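Local coordinates for protein SG7.AF (Anopheles freeborni, PDB 6XL7) that is a salivary inhibitor of the host complement alternative pathway, blocking the activated C3 convertase C3bBb while leaving the classical pathway uninhibited, at residues K56-R61 with K112-R117; E7-F12 with P40-V45; S23-S28 with T72-F77. All blocks are in the same frame, centred on the assembly; numbering follows the deposited sequence.

Overall arrangement
The chain is an elongated, mainly helical bundle of four helices and a short helix-to-strand end, and the three contacts tie its helices together near the two ends. Interactions 1 and 2 lie on the same side of the centre, their own centres about 11 Å apart, and touch: Leu-59 packs on Leu-8 and Thr-11, and Leu-114 CD1 lies 3.7 Å from Val-45 CG1. Interaction 3 is on the opposite side, about 28 Å between centres from interaction 1 and about 23 Å from interaction 2. It is nevertheless joined to both along the helices, sharing helix 56-77 with interaction 1 and helix 23-46 with interaction 2. Sulfate ions, probably from the crystallisation liquor, sit beside interactions 1 and 3.

Interaction 1 (K56-R61 with K112-R117); sequences KTCLDR and KCLTTR. With SO4 (sulfate ion), chain E.
The guanidinium of Arg-61 meets Cys-113 edge-on: NH2 lies 3.5 Å from Cys-113 SG, which sits near the guanidinium plane, with Cys-113 CB in the plane at the same edge. One face of the group lies against its own helix, where Thr-57 O stands 3.6 Å above the plane and Cys-58 CA is close by, both offset toward the rim. A bend in the arginine chain at CG-CD (chi3 -62°) folds the guanidinium back over this preceding turn and beside the disulfide. That disulfide, Cys-58 to Cys-113, is the covalent staple of this end of the helical bundle, joining the first turns of helix 56-77 to the last residues of helix 89-113. Its SG atoms are 2.1 Å apart and it has a right-handed twist, chi3 71°, while the CA atoms of Cys-58 and Cys-113 lie 5.6 Å from each other. Just past the bridge the chain changes to an extended course, and Thr-116 pairs through its backbone with Lys-53 in a short antiparallel ladder. On the inner side Leu-59 and Leu-114 cross at about a right angle, touching through their CD2 methyls at 3.8 Å; Leu-59 also reaches helix 2-13, which carries the contact into the core. A sulfate, probably from the crystallisation liquor, occupies the start of helix 56-77, where backbone N-H groups point outward and the helix dipole would suit an anion. Ser-55 OG bonds both to this ion and to Cys-58 N. Thr-57 N donates to sulfate O4 over 2.9 Å along a fairly straight N-H...O path of 161°, and from the other segment Thr-116 CG2 comes within 3.9 Å of sulfate O3.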
loop_
_atom_site.group_PDB
_atom_site.type_symbol
_atom_site.label_atom_id
_atom_site.label_comp_id
_atom_site.label_asym_id
_atom_site.label_seq_id
_atom_site.Cartn_x
_atom_site.Cartn_y
_atom_site.Cartn_z
ATOM N N LYS A 56 16.363 0.831 -3.618
ATOM C CA LYS A 56 15.922 -0.181 -2.662
ATOM C C LYS A 56 15.440 0.450 -1.361
ATOM O O LYS A 56 14.466 -0.023 -0.766
ATOM C CB LYS A 56 17.034 -1.200 -2.410
ATOM C CG LYS A 56 17.258 -2.138 -3.592
ATOM C CD LYS A 56 18.200 -3.277 -3.240
ATOM C CE LYS A 56 18.519 -4.117 -4.465
ATOM N NZ LYS A 56 19.104 -3.282 -5.551
ATOM N N THR A 57 16.087 1.524 -0.912
ATOM C CA THR A 57 15.630 2.175 0.314
ATOM C C THR A 57 14.248 2.779 0.126
ATOM O O THR A 57 13.413 2.720 1.032
ATOM C CB THR A 57 16.632 3.221 0.805
ATOM O OG1 THR A 57 16.825 4.232 -0.191
ATOM C CG2 THR A 57 17.969 2.574 1.118
ATOM N N CYS A 58 13.973 3.337 -1.055
ATOM C CA CYS A 58 12.643 3.869 -1.335
ATOM C C CYS A 58 11.596 2.766 -1.281
ATOM O O CYS A 58 10.530 2.927 -0.670
ATOM C CB CYS A 58 12.657 4.516 -2.715
ATOM S SG CYS A 58 11.108 5.313 -3.209
ATOM N N LEU A 59 11.888 1.629 -1.918
ATOM C CA LEU A 59 10.946 0.514 -1.926
ATOM C C LEU A 59 10.716 -0.025 -0.521
ATOM O O LEU A 59 9.571 -0.297 -0.129
ATOM C CB LEU A 59 11.460 -0.585 -2.856
ATOM C CG LEU A 59 11.531 -0.205 -4.336
ATOM C CD1 LEU A 59 12.376 -1.228 -5.090
ATOM C CD2 LEU A 59 10.133 -0.132 -4.924
ATOM N N ASP A 60 11.784 -0.154 0.264
ATOM C CA ASP A 60 11.661 -0.670 1.625
ATOM C C ASP A 60 10.796 0.243 2.487
ATOM O O ASP A 60 9.980 -0.236 3.287
ATOM C CB ASP A 60 13.047 -0.792 2.259
ATOM C CG ASP A 60 13.875 -1.932 1.679
ATOM O OD1 ASP A 60 13.332 -2.760 0.917
ATOM O OD2 ASP A 60 15.089 -1.998 1.993
ATOM N N ARG A 61 10.961 1.562 2.336
ATOM C CA ARG A 61 10.139 2.507 3.088
ATOM C C ARG A 61 8.679 2.411 2.689
ATOM O O ARG A 61 7.791 2.584 3.534
ATOM C CB ARG A 61 10.631 3.941 2.899
ATOM C CG ARG A 61 11.926 4.246 3.596
ATOM C CD ARG A 61 12.185 5.744 3.658
ATOM N NE ARG A 61 12.316 6.337 2.329
ATOM C CZ ARG A 61 13.465 6.442 1.667
ATOM N NH1 ARG A 61 14.590 5.991 2.209
ATOM N NH2 ARG A 61 13.489 7.001 0.463
ATOM N N LYS A 112 8.614 10.151 -5.616
ATOM C CA LYS A 112 9.747 11.072 -5.567
ATOM C C LYS A 112 11.083 10.349 -5.405
ATOM O O LYS A 112 12.115 10.860 -5.854
ATOM C CB LYS A 112 9.562 12.092 -4.441
ATOM C CG LYS A 112 8.464 13.122 -4.682
ATOM C CD LYS A 112 8.359 14.080 -3.500
ATOM C CE LYS A 112 7.372 15.207 -3.773
ATOM N NZ LYS A 112 5.993 14.696 -4.012
ATOM N N CYS A 113 11.097 9.177 -4.771
ATOM C CA CYS A 113 12.350 8.499 -4.450
ATOM C C CYS A 113 12.608 7.250 -5.278
ATOM O O CYS A 113 13.629 6.587 -5.060
ATOM C CB CYS A 113 12.440 8.161 -2.946
ATOM S SG CYS A 113 11.135 7.092 -2.176
ATOM N N LEU A 114 11.734 6.927 -6.232
ATOM C CA LEU A 114 11.740 5.596 -6.835
ATOM C C LEU A 114 13.030 5.298 -7.595
ATOM O O LEU A 114 13.552 4.180 -7.510
ATOM C CB LEU A 114 10.536 5.431 -7.759
ATOM C CG LEU A 114 9.440 4.457 -7.343
ATOM C CD1 LEU A 114 8.443 4.330 -8.482
ATOM C CD2 LEU A 114 10.015 3.102 -6.959
ATOM N N THR A 115 13.553 6.261 -8.349
ATOM C CA THR A 115 14.731 6.003 -9.174
ATOM C C THR A 115 15.997 6.570 -8.538
ATOM O O THR A 115 15.965 7.520 -7.748
ATOM C CB THR A 115 14.562 6.559 -10.596
ATOM O OG1 THR A 115 14.458 7.986 -10.550
ATOM C CG2 THR A 115 13.325 5.981 -11.249
ATOM N N THR A 116 17.127 5.979 -8.916
ATOM C CA THR A 116 18.432 6.394 -8.415
ATOM C C THR A 116 19.452 6.290 -9.548
ATOM O O THR A 116 19.109 5.954 -10.681
ATOM C CB THR A 116 18.803 5.589 -7.164
ATOM O OG1 THR A 116 19.959 6.164 -6.553
ATOM C CG2 THR A 116 19.066 4.126 -7.496
ATOM N N ARG A 117 20.716 6.597 -9.257
ATOM C CA ARG A 117 21.756 6.518 -10.272
ATOM C C ARG A 117 22.263 5.092 -10.420
ATOM O O ARG A 117 22.155 4.267 -9.514
ATOM C CB ARG A 117 22.996 7.305 -9.860
ATOM C CG ARG A 117 22.810 8.717 -9.467
ATOM C CD ARG A 117 24.157 9.240 -9.016
ATOM N NE ARG A 117 24.137 10.672 -8.792
ATOM C CZ ARG A 117 25.214 11.379 -8.487
ATOM N NH1 ARG A 117 26.393 10.777 -8.399
ATOM N NH2 ARG A 117 25.120 12.688 -8.302
HETATM S S SO4 E . 19.456 3.210 -2.723
HETATM O O1 SO4 E . 20.675 3.569 -2.001
HETATM O O2 SO4 E . 18.662 4.416 -2.946
HETATM O O3 SO4 E . 19.813 2.622 -4.007
HETATM O O4 SO4 E . 18.707 2.234 -1.935
#

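Interaction 2 (E7-F12 with P40-V45); sequences ELLKTF and PLTKKV
Leu-8 lays its CD2 methyl over the backbone between Leu-41 and Thr-42, 3.5 Å from both Leu-41 C and Thr-42 N. The same methyl reaches 3.7 Å from Leu-41 CB on one flank and 4.1 Å from Val-45 CG2 a turn further on, wedged among three residues of the facing helix. The side chain gets there by extending straight across the gap, with CG opposite the backbone N about CA-CB (chi1 -178°) and a turn at chi2 of 69° that presents CD2 as the leading branch. Leu-8 and Thr-42 are the closest backbone pair of the two segments, their CA atoms 7.1 Å apart. Helix 2-13 and the C-terminal part of helix 23-46 are antiparallel neighbours in the four-helix bundle; the axes of the two short segments pass 10.5 Å apart with 158° between their directions. Pro-40, whose N cannot bond to the preceding turn, puts a kink in the second helix just before the contact. One turn further along the helix from Leu-8, Phe-12 offers the edge of its ring: CZ lies 4.3 Å from Leu-41 CD1, which is near the ring plane, and Leu-8 CG occupies an in-plane position at the edge too, linking the two side chains of the one helix. Phe-12 also packs on Val-33 and Leu-37 of helix 23-46 and on Met-62 of helix 56-77, while Leu-41 also packs on Thr-110 and Glu-111 of helix 89-113. Leu-9 borders the contact on its partly exposed side, its CD2 4.2 Å from Thr-42 OG1. Thr-42 was modelled in two conformers; in the one given here its hydroxyl bonds to Arg-38 O one turn back in its own helix.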
loop_
_atom_site.group_PDB
_atom_site.type_symbol
_atom_site.label_atom_id
_atom_site.label_comp_id
_atom_site.label_asym_id
_atom_site.label_seq_id
_atom_site.Cartn_x
_atom_site.Cartn_y
_atom_site.Cartn_z
ATOM N N GLU A 7 10.267 -5.978 -10.281
ATOM C CA GLU A 7 10.935 -5.596 -9.039
ATOM C C GLU A 7 9.969 -4.876 -8.106
ATOM O O GLU A 7 9.977 -5.091 -6.886
ATOM C CB GLU A 7 12.162 -4.728 -9.333
ATOM C CG GLU A 7 12.921 -4.379 -8.044
ATOM C CD GLU A 7 14.190 -3.587 -8.263
ATOM O OE1 GLU A 7 14.473 -3.192 -9.414
ATOM O OE2 GLU A 7 14.906 -3.358 -7.262
ATOM N N LEU A 8 9.107 -4.030 -8.662
ATOM C CA LEU A 8 8.105 -3.364 -7.851
ATOM C C LEU A 8 7.121 -4.369 -7.258
ATOM O O LEU A 8 6.742 -4.263 -6.084
ATOM C CB LEU A 8 7.397 -2.321 -8.709
ATOM C CG LEU A 8 6.340 -1.483 -8.008
ATOM C CD1 LEU A 8 6.980 -0.540 -6.994
ATOM C CD2 LEU A 8 5.567 -0.701 -9.051
ATOM N N LEU A 9 6.686 -5.349 -8.049
ATOM C CA LEU A 9 5.747 -6.338 -7.523
ATOM C C LEU A 9 6.402 -7.253 -6.493
ATOM O O LEU A 9 5.727 -7.714 -5.562
ATOM C CB LEU A 9 5.095 -7.121 -8.664
ATOM C CG LEU A 9 4.186 -6.201 -9.489
ATOM C CD1 LEU A 9 3.668 -6.907 -10.714
ATOM C CD2 LEU A 9 3.021 -5.686 -8.646
ATOM N N LYS A 10 7.705 -7.506 -6.623
ATOM C CA LYS A 10 8.431 -8.201 -5.565
ATOM C C LYS A 10 8.291 -7.453 -4.246
ATOM O O LYS A 10 8.056 -8.062 -3.192
ATOM C CB LYS A 10 9.897 -8.323 -5.967
ATOM C CG LYS A 10 10.820 -8.830 -4.868
ATOM C CD LYS A 10 12.234 -8.929 -5.406
ATOM C CE LYS A 10 13.228 -9.295 -4.324
ATOM N NZ LYS A 10 14.625 -9.183 -4.823
ATOM N N THR A 11 8.382 -6.128 -4.300
ATOM C CA THR A 11 8.194 -5.310 -3.108
ATOM C C THR A 11 6.756 -5.384 -2.602
ATOM O O THR A 11 6.524 -5.455 -1.388
ATOM C CB THR A 11 8.639 -3.877 -3.411
ATOM O OG1 THR A 11 10.071 -3.825 -3.379
ATOM C CG2 THR A 11 8.098 -2.890 -2.395
ATOM N N PHE A 12 5.766 -5.384 -3.504
ATOM C CA PHE A 12 4.381 -5.494 -3.054
ATOM C C PHE A 12 4.110 -6.831 -2.380
ATOM O O PHE A 12 3.298 -6.898 -1.447
ATOM C CB PHE A 12 3.391 -5.244 -4.204
ATOM C CG PHE A 12 3.114 -3.790 -4.456
ATOM C CD1 PHE A 12 2.171 -3.117 -3.697
ATOM C CD2 PHE A 12 3.812 -3.088 -5.423
ATOM C CE1 PHE A 12 1.934 -1.769 -3.902
ATOM C CE2 PHE A 12 3.569 -1.736 -5.642
ATOM C CZ PHE A 12 2.637 -1.075 -4.870
ATOM N N PRO A 40 -1.044 2.659 -9.935
ATOM C CA PRO A 40 -0.300 3.832 -10.422
ATOM C C PRO A 40 1.205 3.638 -10.449
ATOM O O PRO A 40 1.858 4.118 -11.381
ATOM C CB PRO A 40 -0.739 4.967 -9.484
ATOM C CG PRO A 40 -1.343 4.301 -8.321
ATOM C CD PRO A 40 -1.916 3.000 -8.796
ATOM N N LEU A 41 1.781 2.922 -9.484
ATOM C CA LEU A 41 3.236 2.788 -9.496
ATOM C C LEU A 41 3.716 1.821 -10.577
ATOM O O LEU A 41 4.777 2.043 -11.173
ATOM C CB LEU A 41 3.776 2.405 -8.119
ATOM C CG LEU A 41 3.617 3.458 -7.021
ATOM C CD1 LEU A 41 4.107 2.884 -5.700
ATOM C CD2 LEU A 41 4.364 4.742 -7.366
ATOM N N THR A 42 2.961 0.754 -10.833
ATOM C CA THR A 42 3.303 -0.130 -11.936
ATOM C C THR A 42 3.292 0.630 -13.253
ATOM O O THR A 42 4.217 0.504 -14.062
ATOM C CB THR A 42 2.329 -1.301 -11.983
ATOM O OG1 THR A 42 2.483 -2.086 -10.798
ATOM C CG2 THR A 42 2.605 -2.168 -13.189
ATOM N N LYS A 43 2.245 1.430 -13.481
ATOM C CA LYS A 43 2.166 2.225 -14.704
ATOM C C LYS A 43 3.362 3.157 -14.829
ATOM O O LYS A 43 3.894 3.354 -15.929
ATOM C CB LYS A 43 0.892 3.067 -14.708
ATOM C CG LYS A 43 -0.422 2.337 -14.767
ATOM C CD LYS A 43 -1.522 3.384 -14.945
ATOM C CE LYS A 43 -2.906 2.821 -14.756
ATOM N NZ LYS A 43 -3.948 3.833 -15.091
ATOM N N LYS A 44 3.800 3.740 -13.714
ATOM C CA LYS A 44 4.926 4.666 -13.746
ATOM C C LYS A 44 6.206 3.960 -14.177
ATOM O O LYS A 44 6.910 4.418 -15.090
ATOM C CB LYS A 44 5.087 5.289 -12.363
ATOM C CG LYS A 44 6.180 6.336 -12.230
ATOM C CD LYS A 44 6.091 6.965 -10.836
ATOM C CE LYS A 44 7.190 7.988 -10.563
ATOM N NZ LYS A 44 7.026 9.238 -11.352
ATOM N N VAL A 45 6.532 2.839 -13.530
ATOM C CA VAL A 45 7.817 2.198 -13.792
ATOM C C VAL A 45 7.837 1.470 -15.119
ATOM O O VAL A 45 8.922 1.218 -15.656
ATOM C CB VAL A 45 8.275 1.273 -12.650
ATOM C CG1 VAL A 45 8.232 2.002 -11.316
ATOM C CG2 VAL A 45 7.462 -0.039 -12.623
#

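Interaction 3 (S23-S28 with T72-F77); sequences SVYLQS and TFYAGF. With SO4 (sulfate ion), chain C.
Tyr-25 begins its path over Phe-77: its CB stands 3.7 Å from the centroid of the Phe-77 ring and 21° off the normal, a CH-pi contact on the ring face. Beyond CG, which still touches Phe-77 CD2, the tyrosine ring runs on toward helix 56-77, CG being roughly opposite the backbone N (chi1 155°). The two ring planes are nearly parallel but slid so far apart that they barely overlap. At CE1 the ring meets Phe-73 CD2 at 3.6 Å, the two side chains sliding past each other in opposite directions. One face of Tyr-25 receives the edge of Tyr-74, whose CD1 sits over the ring centre, giving a T-shaped pair with centroids 4.9 Å apart and planes at 68°. At the tip, Tyr-25 OH lies 3.6 Å from Tyr-74 CB. Around Tyr-25, Val-24 CG1 reaches Phe-77 CZ at 4.1 Å, and Ser-28 CB approaches the edge of Phe-73 in its plane. Phe-73 also stacks on Tyr-99 of helix 89-113, and Tyr-74 carries a cation-pi contact with Arg-21. Beyond the packing, where helix 23-46 starts, Ser-23 grips O2 of a sulfate, probably from the crystallisation liquor, with both its backbone N (3.0 Å) and its OG (2.9 Å). The helix segments themselves run roughly antiparallel, 11.1 Å between axes, and Tyr-25, Phe-73, Tyr-74 and Phe-77 fill the space between them as an aromatic cluster at this end of the four-helix bundle.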
loop_
_atom_site.group_PDB
_atom_site.type_symbol
_atom_site.label_atom_id
_atom_site.label_comp_id
_atom_site.label_asym_id
_atom_site.label_seq_id
_atom_site.Cartn_x
_atom_site.Cartn_y
_atom_site.Cartn_z
ATOM N N SER A 23 -13.158 -11.081 6.150
ATOM C CA SER A 23 -13.069 -10.888 4.702
ATOM C C SER A 23 -13.518 -9.493 4.284
ATOM O O SER A 23 -12.967 -8.927 3.331
ATOM C CB SER A 23 -13.889 -11.958 3.976
ATOM O OG SER A 23 -13.387 -13.251 4.256
ATOM N N VAL A 24 -14.516 -8.923 4.955
ATOM C CA VAL A 24 -14.961 -7.590 4.557
ATOM C C VAL A 24 -13.839 -6.572 4.743
ATOM O O VAL A 24 -13.655 -5.672 3.912
ATOM C CB VAL A 24 -16.269 -7.190 5.272
ATOM C CG1 VAL A 24 -16.067 -7.001 6.776
ATOM C CG2 VAL A 24 -16.856 -5.940 4.634
ATOM N N TYR A 25 -13.061 -6.713 5.817
ATOM C CA TYR A 25 -11.906 -5.847 6.012
ATOM C C TYR A 25 -10.822 -6.132 4.974
ATOM O O TYR A 25 -10.260 -5.204 4.379
ATOM C CB TYR A 25 -11.366 -5.980 7.446
ATOM C CG TYR A 25 -9.905 -5.625 7.501
ATOM C CD1 TYR A 25 -9.492 -4.299 7.588
ATOM C CD2 TYR A 25 -8.929 -6.612 7.395
ATOM C CE1 TYR A 25 -8.140 -3.973 7.577
ATOM C CE2 TYR A 25 -7.585 -6.292 7.376
ATOM C CZ TYR A 25 -7.204 -4.975 7.473
ATOM O OH TYR A 25 -5.872 -4.636 7.464
ATOM N N LEU A 26 -10.514 -7.414 4.745
ATOM C CA LEU A 26 -9.444 -7.764 3.812
ATOM C C LEU A 26 -9.720 -7.224 2.417
ATOM O O LEU A 26 -8.804 -6.741 1.739
ATOM C CB LEU A 26 -9.268 -9.283 3.770
ATOM C CG LEU A 26 -8.569 -9.913 4.970
ATOM C CD1 LEU A 26 -8.700 -11.426 4.889
ATOM C CD2 LEU A 26 -7.096 -9.505 5.004
ATOM N N GLN A 27 -10.976 -7.305 1.967
ATOM C CA GLN A 27 -11.318 -6.792 0.644
ATOM C C GLN A 27 -11.036 -5.300 0.539
ATOM O O GLN A 27 -10.474 -4.834 -0.459
ATOM C CB GLN A 27 -12.779 -7.110 0.317
ATOM C CG GLN A 27 -13.025 -8.592 0.088
ATOM C CD GLN A 27 -14.491 -8.968 0.166
ATOM O OE1 GLN A 27 -15.368 -8.103 0.214
ATOM N NE2 GLN A 27 -14.764 -10.268 0.187
ATOM N N SER A 28 -11.406 -4.533 1.561
ATOM C CA SER A 28 -11.141 -3.096 1.534
ATOM C C SER A 28 -9.656 -2.805 1.677
ATOM O O SER A 28 -9.126 -1.907 1.008
ATOM C CB SER A 28 -11.935 -2.376 2.629
ATOM O OG SER A 28 -13.280 -2.192 2.230
ATOM N N THR A 72 -3.238 0.571 11.111
ATOM C CA THR A 72 -4.080 1.627 11.664
ATOM C C THR A 72 -5.517 1.478 11.179
ATOM O O THR A 72 -6.462 1.609 11.970
ATOM C CB THR A 72 -3.490 2.991 11.288
ATOM O OG1 THR A 72 -2.174 3.112 11.837
ATOM C CG2 THR A 72 -4.338 4.122 11.837
ATOM N N PHE A 73 -5.699 1.188 9.887
ATOM C CA PHE A 73 -7.019 0.893 9.340
ATOM C C PHE A 73 -7.652 -0.287 10.063
ATOM O O PHE A 73 -8.821 -0.225 10.471
ATOM C CB PHE A 73 -6.846 0.601 7.852
ATOM C CG PHE A 73 -8.120 0.300 7.117
ATOM C CD1 PHE A 73 -9.303 0.980 7.380
ATOM C CD2 PHE A 73 -8.116 -0.652 6.101
ATOM C CE1 PHE A 73 -10.465 0.695 6.660
ATOM C CE2 PHE A 73 -9.261 -0.925 5.384
ATOM C CZ PHE A 73 -10.435 -0.254 5.663
ATOM N N TYR A 74 -6.888 -1.370 10.256
ATOM C CA TYR A 74 -7.433 -2.533 10.950
ATOM C C TYR A 74 -7.852 -2.183 12.371
ATOM O O TYR A 74 -8.893 -2.649 12.848
ATOM C CB TYR A 74 -6.447 -3.706 10.944
ATOM C CG TYR A 74 -7.035 -4.919 11.636
ATOM C CD1 TYR A 74 -8.085 -5.616 11.052
ATOM C CD2 TYR A 74 -6.584 -5.336 12.886
ATOM C CE1 TYR A 74 -8.664 -6.708 11.678
ATOM C CE2 TYR A 74 -7.157 -6.445 13.527
ATOM C CZ TYR A 74 -8.202 -7.117 12.912
ATOM O OH TYR A 74 -8.787 -8.212 13.528
ATOM N N ALA A 75 -7.055 -1.369 13.067
ATOM C CA ALA A 75 -7.426 -0.951 14.411
ATOM C C ALA A 75 -8.768 -0.228 14.402
ATOM O O ALA A 75 -9.624 -0.470 15.265
ATOM C CB ALA A 75 -6.322 -0.060 14.993
ATOM N N GLY A 76 -8.981 0.658 13.421
ATOM C CA GLY A 76 -10.243 1.384 13.345
ATOM C C GLY A 76 -11.431 0.506 12.999
ATOM O O GLY A 76 -12.564 0.824 13.374
ATOM N N PHE A 77 -11.194 -0.602 12.292
ATOM C CA PHE A 77 -12.250 -1.565 11.989
ATOM C C PHE A 77 -12.610 -2.400 13.206
ATOM O O PHE A 77 -13.778 -2.790 13.369
ATOM C CB PHE A 77 -11.751 -2.459 10.849
ATOM C CG PHE A 77 -12.560 -3.720 10.633
ATOM C CD1 PHE A 77 -13.874 -3.660 10.175
ATOM C CD2 PHE A 77 -11.999 -4.968 10.861
ATOM C CE1 PHE A 77 -14.612 -4.823 9.956
ATOM C CE2 PHE A 77 -12.735 -6.131 10.643
ATOM C CZ PHE A 77 -14.039 -6.056 10.198
HETATM S S SO4 C . -15.338 -13.939 7.366
HETATM O O1 SO4 C . -15.898 -12.642 7.735
HETATM O O2 SO4 C . -13.909 -13.799 7.100
HETATM O O3 SO4 C . -16.016 -14.430 6.166
HETATM O O4 SO4 C . -15.531 -14.880 8.467
#